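Local coordinates for lipoprotein (Shewanella oneidensis, PDB 3LHN) that is an NlpE-like putative lipoprotein, whose precise role is unestablished, though its calycin-type barrel is consistent with binding a lipid or other apolar ligand, at residues K93-V96 with L101-L104. Numbering follows the deposited sequence. Where two conformers were deposited one is given.
Sequences KYLV and LLML
Tyr-94 leans its ring across the neighbouring strand, against the backbone and side chain of Met-103, a selenomethionine. The ring's CE2 lies 3.6 Å from Met-103 CB, and in the conformer given here the bend at the far end of the chain brings Met-103 CE to 3.3 Å from Tyr-94 OH. On the same side of the sheet, Tyr-94 CD2 meets Leu-101 CB at 3.7 Å. Leu-101 CG stands anti to its own carbonyl carbon (chi1 -56°), and its CD2 lies alongside Val-96, 3.9 Å from CG2. Shrinking Tyr-94 to an alanine would probably open a gap beside Leu-101 CB and leave Met-103 CB without the ring it packs on. Strands 93-97 and 100-103 form a beta hairpin in the antiparallel eight-stranded barrel of this calycin-clan domain. Across the hairpin, Leu-95 and Leu-102 form a hydrogen-bonded pair: Leu-95 N gives to Leu-102 O at 2.8 Å, and Leu-102 N returns a bond to Leu-95 O. Beyond Met-103, Leu-104 N donates almost straight to Lys-93 O (2.9 Å, 176° at the hydrogen), though from above the carbonyl plane. Between the same two residues, a water accepts from Lys-93 N and donates to Leu-104 O in place of a second direct bond. Leu-104 points its side chain toward strand 93-97, with Leu-104 CD2 4.0 Å from Leu-95 CB. Around the hairpin, Leu-37 touches both Tyr-94 and Met-103, while Leu-49 packs on Tyr-94 and Leu-101. Ala-40 of the second subunit reaches Met-103, and in the given conformer Lys-93 NZ hydrogen-bonds to Thr-106 O.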
loop_
_atom_site.group_PDB
_atom_site.type_symbol
_atom_site.label_atom_id
_atom_site.label_comp_id
_atom_site.label_asym_id
_atom_site.label_seq_id
_atom_site.Cartn_x
_atom_site.Cartn_y
_atom_site.Cartn_z
ATOM N N LYS A 93 -10.484 -7.337 1.435
ATOM C CA LYS A 93 -11.757 -7.875 1.839
ATOM C C LYS A 93 -12.628 -8.149 0.629
ATOM O O LYS A 93 -12.616 -7.434 -0.344
ATOM C CB LYS A 93 -12.455 -6.913 2.806
ATOM C CG LYS A 93 -11.676 -6.711 4.100
ATOM C CD LYS A 93 -12.481 -6.000 5.197
ATOM C CE LYS A 93 -11.530 -5.698 6.355
ATOM N NZ LYS A 93 -10.785 -4.451 6.080
ATOM N N TYR A 94 -13.406 -9.230 0.722
ATOM C CA TYR A 94 -14.340 -9.624 -0.304
ATOM C C TYR A 94 -15.677 -10.042 0.268
ATOM O O TYR A 94 -15.751 -10.671 1.324
ATOM C CB TYR A 94 -13.836 -10.831 -1.116
ATOM C CG TYR A 94 -12.641 -10.564 -1.991
ATOM C CD1 TYR A 94 -11.373 -10.635 -1.498
ATOM C CD2 TYR A 94 -12.822 -10.292 -3.343
ATOM C CE1 TYR A 94 -10.254 -10.360 -2.314
ATOM C CE2 TYR A 94 -11.757 -10.057 -4.173
ATOM C CZ TYR A 94 -10.498 -10.095 -3.656
ATOM O OH TYR A 94 -9.462 -9.858 -4.533
ATOM N N LEU A 95 -16.728 -9.730 -0.461
ATOM C CA LEU A 95 -18.082 -10.197 -0.153
ATOM C C LEU A 95 -18.236 -11.499 -0.920
ATOM O O LEU A 95 -18.104 -11.542 -2.142
ATOM C CB LEU A 95 -19.143 -9.194 -0.597
ATOM C CG LEU A 95 -20.595 -9.600 -0.421
ATOM C CD1 LEU A 95 -20.997 -9.642 1.024
ATOM C CD2 LEU A 95 -21.427 -8.548 -1.169
ATOM N N VAL A 96 -18.564 -12.580 -0.204
ATOM C CA VAL A 96 -18.665 -13.898 -0.849
ATOM C C VAL A 96 -20.101 -14.058 -1.326
ATOM O O VAL A 96 -21.036 -13.983 -0.517
ATOM C CB VAL A 96 -18.299 -15.004 0.153
ATOM C CG1 VAL A 96 -18.353 -16.406 -0.502
ATOM C CG2 VAL A 96 -16.907 -14.763 0.768
ATOM N N LEU A 101 -16.848 -13.568 -6.005
ATOM C CA LEU A 101 -16.364 -12.730 -4.903
ATOM C C LEU A 101 -16.390 -11.281 -5.369
ATOM O O LEU A 101 -16.122 -10.994 -6.551
ATOM C CB LEU A 101 -14.951 -13.094 -4.499
ATOM C CG LEU A 101 -14.640 -14.516 -4.107
ATOM C CD1 LEU A 101 -13.134 -14.686 -3.853
ATOM C CD2 LEU A 101 -15.482 -14.916 -2.900
ATOM N N LEU A 102 -16.782 -10.379 -4.506
ATOM C CA LEU A 102 -16.779 -8.959 -4.844
ATOM C C LEU A 102 -15.806 -8.271 -3.940
ATOM O O LEU A 102 -15.980 -8.255 -2.738
ATOM C CB LEU A 102 -18.187 -8.373 -4.676
ATOM C CG LEU A 102 -18.381 -6.862 -4.896
ATOM C CD1 LEU A 102 -18.158 -6.551 -6.367
ATOM C CD2 LEU A 102 -19.753 -6.453 -4.482
HETATM N N MSE A 103 -14.763 -7.641 -4.504
HETATM C CA MSE A 103 -13.802 -6.963 -3.645
HETATM C C MSE A 103 -14.475 -5.729 -3.057
HETATM O O MSE A 103 -15.106 -4.958 -3.780
HETATM C CB MSE A 103 -12.539 -6.534 -4.405
HETATM C CG MSE A 103 -11.591 -5.772 -3.544
HETATM SE SE MSE A 103 -10.051 -5.113 -4.523
HETATM C CE MSE A 103 -9.049 -6.644 -4.161
ATOM N N LEU A 104 -14.261 -5.516 -1.768
ATOM C CA LEU A 104 -14.839 -4.429 -0.990
ATOM C C LEU A 104 -13.739 -3.398 -0.724
ATOM O O LEU A 104 -12.547 -3.647 -0.922
ATOM C CB LEU A 104 -15.385 -4.949 0.349
ATOM C CG LEU A 104 -16.472 -6.019 0.191
ATOM C CD1 LEU A 104 -16.748 -6.635 1.541
ATOM C CD2 LEU A 104 -17.737 -5.479 -0.430
HETATM O O HOH W 1 -10.195 -4.729 0.054
#